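Local coordinates for succinate-semialdehyde dehydrogenase (Streptococcus pyogenes MGAS1882, PDB 4OGD), which probably oxidises succinic semialdehyde to succinate with NADP+ as its cofactor, as a member of the aldehyde dehydrogenase family, at residues D100-S105 against L441-F446; T106-D111 against A115-Q120. One frame throughout, in Å; residues are numbered along the deposited sequence.

Contact 1 of 2, residues D100-S105 against L441-F446; sequences DEFLMS and LGFTSF
Phe102 and Phe443 meet in a buried, mainly apolar contact that packs the last turn of helix 78-103 against the loop between strands 433-434 and 448-455. Leu103 joins them, and together these three residues account for nearly all of the 167 Å² buried here. The main touch is a CH-pi contact: Phe102 CB sits over one face of the Phe443 ring, 3.8 Å from its centroid and 15° off the ring normal, displaced from the middle toward the rim. The two rings meet obliquely, their planes at 56° and their centroids 5.4 Å apart, and Phe102 CD2 comes to 3.9 Å from Phe443 CG.

In this aldehyde dehydrogenase fold the loop carrying Phe443 runs from strand 433-434, at the edge of the six-stranded sheet, into strand 448-455, the neighbour of strand 113-120 in a three-stranded antiparallel sheet; the contact joins this connection to the end of helix 78-103. Phe443 reaches the helix because its CG is anti to the backbone N (chi1 -173°), and its ring also packs on Pro144 and Ile147 of helix 136-148. Leu103 approaches from a different side, at the edge of the ring and near its plane, where CD2 lies 3.8 Å from Phe443 CZ. The carbonyl of Phe102 borders the same ring, with Phe102 O 3.5 Å from Phe443 CE2. Leu103 itself also packs on Val148 and on Leu45 of helix 45-61.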
loop_
_atom_site.group_PDB
_atom_site.type_symbol
_atom_site.label_atom_id
_atom_site.label_comp_id
_atom_site.label_asym_id
_atom_site.label_seq_id
_atom_site.Cartn_x
_atom_site.Cartn_y
_atom_site.Cartn_z
ATOM N N ASP A 100 -21.020 -2.423 -9.775
ATOM C CA ASP A 100 -21.101 -3.820 -10.201
ATOM C C ASP A 100 -19.851 -4.271 -10.956
ATOM O O ASP A 100 -19.320 -5.355 -10.702
ATOM C CB ASP A 100 -22.349 -4.068 -11.054
ATOM C CG ASP A 100 -23.636 -3.858 -10.285
ATOM O OD1 ASP A 100 -23.620 -3.953 -9.042
ATOM O OD2 ASP A 100 -24.673 -3.596 -10.936
ATOM N N GLU A 101 -19.383 -3.436 -11.876
ATOM C CA GLU A 101 -18.189 -3.746 -12.653
ATOM C C GLU A 101 -16.947 -3.842 -11.762
ATOM O O GLU A 101 -16.107 -4.733 -11.923
ATOM C CB GLU A 101 -17.964 -2.676 -13.727
ATOM C CG GLU A 101 -16.656 -2.874 -14.493
ATOM C CD GLU A 101 -16.342 -1.730 -15.437
ATOM O OE1 GLU A 101 -17.283 -1.023 -15.855
ATOM O OE2 GLU A 101 -15.151 -1.532 -15.753
ATOM N N PHE A 102 -16.835 -2.912 -10.822
ATOM C CA PHE A 102 -15.646 -2.839 -9.974
ATOM C C PHE A 102 -15.614 -3.938 -8.912
ATOM O O PHE A 102 -14.547 -4.263 -8.389
ATOM C CB PHE A 102 -15.543 -1.468 -9.306
ATOM C CG PHE A 102 -15.119 -0.356 -10.234
ATOM C CD1 PHE A 102 -14.867 -0.596 -11.586
ATOM C CD2 PHE A 102 -14.959 0.931 -9.741
ATOM C CE1 PHE A 102 -14.472 0.435 -12.425
ATOM C CE2 PHE A 102 -14.556 1.968 -10.571
ATOM C CZ PHE A 102 -14.313 1.718 -11.917
ATOM N N LEU A 103 -16.779 -4.496 -8.587
ATOM C CA LEU A 103 -16.881 -5.540 -7.559
ATOM C C LEU A 103 -16.928 -6.957 -8.127
ATOM O O LEU A 103 -16.929 -7.933 -7.373
ATOM C CB LEU A 103 -18.122 -5.301 -6.701
ATOM C CG LEU A 103 -18.011 -4.190 -5.664
ATOM C CD1 LEU A 103 -19.373 -3.836 -5.093
ATOM C CD2 LEU A 103 -17.067 -4.641 -4.556
ATOM N N MET A 104 -16.977 -7.069 -9.451
ATOM C CA MET A 104 -17.046 -8.376 -10.101
ATOM C C MET A 104 -15.873 -9.283 -9.721
ATOM O O MET A 104 -14.742 -8.819 -9.558
ATOM C CB MET A 104 -17.073 -8.186 -11.616
ATOM C CG MET A 104 -17.580 -9.384 -12.395
ATOM S SD MET A 104 -17.585 -9.041 -14.167
ATOM C CE MET A 104 -17.252 -7.286 -14.187
ATOM N N SER A 105 -16.149 -10.578 -9.575
ATOM C CA SER A 105 -15.097 -11.568 -9.383
ATOM C C SER A 105 -14.127 -11.513 -10.557
ATOM O O SER A 105 -14.515 -11.183 -11.681
ATOM C CB SER A 105 -15.717 -12.967 -9.282
ATOM O OG SER A 105 -14.734 -13.961 -9.065
ATOM N N LEU A 441 -8.374 2.332 -9.994
ATOM C CA LEU A 441 -7.212 2.168 -9.119
ATOM C C LEU A 441 -7.546 2.613 -7.699
ATOM O O LEU A 441 -7.064 2.038 -6.725
ATOM C CB LEU A 441 -6.003 2.945 -9.646
ATOM C CG LEU A 441 -5.431 2.495 -10.991
ATOM C CD1 LEU A 441 -4.163 3.275 -11.345
ATOM C CD2 LEU A 441 -5.151 0.991 -10.998
ATOM N N GLY A 442 -8.382 3.637 -7.587
ATOM C CA GLY A 442 -8.771 4.149 -6.283
ATOM C C GLY A 442 -9.910 3.381 -5.628
ATOM O O GLY A 442 -10.406 3.783 -4.570
ATOM N N PHE A 443 -10.335 2.284 -6.248
ATOM C CA PHE A 443 -11.392 1.463 -5.675
ATOM C C PHE A 443 -10.846 0.345 -4.780
ATOM O O PHE A 443 -11.520 -0.080 -3.840
ATOM C CB PHE A 443 -12.275 0.870 -6.784
ATOM C CG PHE A 443 -13.481 0.147 -6.273
ATOM C CD1 PHE A 443 -14.582 0.858 -5.824
ATOM C CD2 PHE A 443 -13.508 -1.238 -6.231
ATOM C CE1 PHE A 443 -15.694 0.207 -5.346
ATOM C CE2 PHE A 443 -14.621 -1.908 -5.749
ATOM C CZ PHE A 443 -15.716 -1.180 -5.305
ATOM N N THR A 444 -9.636 -0.134 -5.059
ATOM C CA THR A 444 -9.166 -1.365 -4.411
ATOM C C THR A 444 -8.217 -1.181 -3.230
ATOM O O THR A 444 -7.736 -2.168 -2.677
ATOM C CB THR A 444 -8.510 -2.306 -5.420
ATOM O OG1 THR A 444 -7.520 -1.579 -6.148
ATOM C CG2 THR A 444 -9.552 -2.869 -6.388
ATOM N N SER A 445 -7.966 0.059 -2.825
ATOM C CA SER A 445 -6.946 0.318 -1.811
ATOM C C SER A 445 -7.170 -0.452 -0.521
ATOM O O SER A 445 -6.216 -0.977 0.057
ATOM C CB SER A 445 -6.861 1.807 -1.493
ATOM O OG SER A 445 -6.490 2.525 -2.648
ATOM N N PHE A 446 -8.422 -0.522 -0.078
ATOM C CA PHE A 446 -8.737 -1.214 1.168
ATOM C C PHE A 446 -9.702 -2.374 0.969
ATOM O O PHE A 446 -10.527 -2.692 1.841
ATOM C CB PHE A 446 -9.203 -0.211 2.229
ATOM C CG PHE A 446 -8.202 0.881 2.482
ATOM C CD1 PHE A 446 -7.056 0.624 3.223
ATOM C CD2 PHE A 446 -8.381 2.146 1.938
ATOM C CE1 PHE A 446 -6.127 1.612 3.451
ATOM C CE2 PHE A 446 -7.448 3.152 2.155
ATOM C CZ PHE A 446 -6.314 2.884 2.911
#

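Contact 2 of 2, residues T106-D111 against A115-Q120; sequences TPLETD and AYYLKQ
Thr106 and Tyr117 form the hydrogen-bonded pair of an antiparallel beta hairpin, strand 106-107 against strand 113-120, at one edge of the chain's three-stranded sheet. Thr106 N donates to Tyr117 O at 3.0 Å, and Tyr117 N returns a bond to Thr106 O at 2.9 Å. Leu108 N adds a third bond, to Ala115 O, at 2.9 Å.

The tight side carries Thr106, Leu108 and Tyr117. Tyr117 CG stands between the backbone N and the carbonyl carbon (chi1 71°), which swings the ring alongside Thr106; Thr106 CB lies over one face, 3.8 Å from the ring centroid. Leu108 CD2 meets the same ring at its edge, and Leu108 CB packs on Ala115 CB at 3.9 Å. Here the hairpin packs against the second subunit, whose Leu441 and Pro425 touch Tyr117 and Leu108, consistent with the three-stranded oligomerisation sheet of aldehyde dehydrogenases.

Pro107 and Tyr116 lie on the other face and touch more loosely: exposed Pro107 brings its CA to 3.9 Å from Tyr116 CB, while the phenol leads away. Water also enters the ladder at both ends. One molecule spans Leu108 O and Ala115 N; the other accepts from Thr106 OG1 and donates to Tyr117 O, 2.8 Å from each.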
loop_
_atom_site.group_PDB
_atom_site.type_symbol
_atom_site.label_atom_id
_atom_site.label_comp_id
_atom_site.label_asym_id
_atom_site.label_seq_id
_atom_site.Cartn_x
_atom_site.Cartn_y
_atom_site.Cartn_z
ATOM N N THR A 106 -12.865 -11.837 -10.298
ATOM C CA THR A 106 -11.838 -11.825 -11.333
ATOM C C THR A 106 -11.276 -13.222 -11.572
ATOM O O THR A 106 -10.553 -13.751 -10.736
ATOM C CB THR A 106 -10.673 -10.889 -10.941
ATOM O OG1 THR A 106 -11.170 -9.557 -10.779
ATOM C CG2 THR A 106 -9.586 -10.895 -12.014
ATOM N N PRO A 107 -11.604 -13.826 -12.724
ATOM C CA PRO A 107 -11.026 -15.131 -13.053
ATOM C C PRO A 107 -9.519 -15.045 -13.248
ATOM O O PRO A 107 -9.001 -14.034 -13.743
ATOM C CB PRO A 107 -11.693 -15.486 -14.387
ATOM C CG PRO A 107 -12.936 -14.655 -14.432
ATOM C CD PRO A 107 -12.555 -13.371 -13.751
ATOM N N LEU A 108 -8.832 -16.108 -12.853
ATOM C CA LEU A 108 -7.390 -16.199 -12.995
ATOM C C LEU A 108 -7.039 -17.350 -13.923
ATOM O O LEU A 108 -7.521 -18.473 -13.752
ATOM C CB LEU A 108 -6.732 -16.401 -11.633
ATOM C CG LEU A 108 -6.879 -15.254 -10.635
ATOM C CD1 LEU A 108 -6.602 -15.727 -9.214
ATOM C CD2 LEU A 108 -5.930 -14.123 -10.997
ATOM N N GLU A 109 -6.207 -17.053 -14.913
ATOM C CA GLU A 109 -5.792 -18.032 -15.906
ATOM C C GLU A 109 -4.777 -19.013 -15.322
ATOM O O GLU A 109 -3.676 -18.628 -14.928
ATOM C CB GLU A 109 -5.213 -17.303 -17.119
ATOM C CG GLU A 109 -4.677 -18.199 -18.223
ATOM C CD GLU A 109 -3.922 -17.409 -19.284
ATOM O OE1 GLU A 109 -4.314 -16.255 -19.562
ATOM O OE2 GLU A 109 -2.925 -17.938 -19.824
ATOM N N THR A 110 -5.166 -20.281 -15.256
ATOM C CA THR A 110 -4.288 -21.320 -14.745
ATOM C C THR A 110 -4.727 -22.672 -15.303
ATOM O O THR A 110 -5.923 -22.946 -15.398
ATOM C CB THR A 110 -4.269 -21.333 -13.190
ATOM O OG1 THR A 110 -3.377 -22.347 -12.720
ATOM C CG2 THR A 110 -5.671 -21.576 -12.620
ATOM N N ASP A 111 -3.768 -23.503 -15.703
ATOM C CA ASP A 111 -4.108 -24.850 -16.162
ATOM C C ASP A 111 -3.984 -25.879 -15.036
ATOM O O ASP A 111 -4.080 -27.087 -15.258
ATOM C CB ASP A 111 -3.283 -25.256 -17.393
ATOM C CG ASP A 111 -1.793 -25.121 -17.179
ATOM O OD1 ASP A 111 -1.337 -25.226 -16.019
ATOM O OD2 ASP A 111 -1.069 -24.920 -18.179
ATOM N N ALA A 115 -9.461 -20.984 -10.596
ATOM C CA ALA A 115 -9.009 -19.908 -9.715
ATOM C C ALA A 115 -9.693 -18.586 -10.038
ATOM O O ALA A 115 -9.923 -18.262 -11.206
ATOM C CB ALA A 115 -7.492 -19.743 -9.812
ATOM N N TYR A 116 -10.007 -17.829 -8.993
ATOM C CA TYR A 116 -10.493 -16.457 -9.144
ATOM C C TYR A 116 -10.218 -15.695 -7.860
ATOM O O TYR A 116 -9.847 -16.282 -6.853
ATOM C CB TYR A 116 -11.994 -16.425 -9.463
ATOM C CG TYR A 116 -12.874 -17.095 -8.430
ATOM C CD1 TYR A 116 -13.503 -16.351 -7.437
ATOM C CD2 TYR A 116 -13.087 -18.471 -8.460
ATOM C CE1 TYR A 116 -14.321 -16.965 -6.493
ATOM C CE2 TYR A 116 -13.900 -19.088 -7.527
ATOM C CZ TYR A 116 -14.513 -18.336 -6.548
ATOM O OH TYR A 116 -15.321 -18.959 -5.620
ATOM N N TYR A 117 -10.386 -14.382 -7.885
ATOM C CA TYR A 117 -10.371 -13.674 -6.617
ATOM C C TYR A 117 -11.549 -12.739 -6.478
ATOM O O TYR A 117 -12.014 -12.152 -7.456
ATOM C CB TYR A 117 -9.027 -12.976 -6.338
ATOM C CG TYR A 117 -8.691 -11.761 -7.185
ATOM C CD1 TYR A 117 -9.125 -10.493 -6.812
ATOM C CD2 TYR A 117 -7.890 -11.877 -8.312
ATOM C CE1 TYR A 117 -8.798 -9.377 -7.559
ATOM C CE2 TYR A 117 -7.552 -10.751 -9.069
ATOM C CZ TYR A 117 -8.021 -9.510 -8.679
ATOM O OH TYR A 117 -7.701 -8.378 -9.406
ATOM N N LEU A 118 -12.034 -12.634 -5.250
ATOM C CA LEU A 118 -13.132 -11.742 -4.931
ATOM C C LEU A 118 -12.561 -10.414 -4.467
ATOM O O LEU A 118 -11.389 -10.332 -4.087
ATOM C CB LEU A 118 -13.994 -12.360 -3.832
ATOM C CG LEU A 118 -14.547 -13.745 -4.183
ATOM C CD1 LEU A 118 -15.207 -14.370 -2.971
ATOM C CD2 LEU A 118 -15.543 -13.651 -5.334
ATOM N N LYS A 119 -13.380 -9.368 -4.522
ATOM C CA LYS A 119 -12.992 -8.082 -3.960
ATOM C C LYS A 119 -13.938 -7.788 -2.819
ATOM O O LYS A 119 -15.111 -7.485 -3.029
ATOM C CB LYS A 119 -13.033 -6.983 -5.021
ATOM C CG LYS A 119 -11.941 -7.128 -6.064
ATOM C CD LYS A 119 -12.150 -6.192 -7.248
ATOM C CE LYS A 119 -11.013 -6.348 -8.245
ATOM N NZ LYS A 119 -11.243 -5.571 -9.505
ATOM N N GLN A 120 -13.429 -7.909 -1.600
ATOM C CA GLN A 120 -14.292 -7.873 -0.430
ATOM C C GLN A 120 -13.947 -6.727 0.501
ATOM O O GLN A 120 -12.810 -6.235 0.507
ATOM C CB GLN A 120 -14.196 -9.209 0.319
ATOM C CG GLN A 120 -14.665 -10.395 -0.519
ATOM C CD GLN A 120 -14.662 -11.684 0.255
ATOM O OE1 GLN A 120 -13.647 -12.065 0.829
ATOM N NE2 GLN A 120 -15.810 -12.355 0.299
HETATM O O HOH W 1 -12.334 -9.474 -8.268
HETATM O O HOH W 2 -9.405 -20.430 -13.408
#

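From the N terminus, the chain runs down helix 78-103 to Ser105 and passes straight into strand 106-107, so the first segments of the two contacts are continuous. Contact 2 closes first, a short hairpin loop that brings 115-120 back beside 106-111. Contact 1 closes much later, after 335 residues that include the whole hairpin and two larger sheets, when 441-446 returns to the end of the helix. The small loop is thus enclosed by the large one. Their centres are 14 Å apart, and they touch where Ser105 OG lies 3.1 Å from Tyr116 CD1 and Phe102 O 3.3 Å from Lys119 CD. Together they tie helix 78-103 to both the hairpin and the approach to strand 448-455.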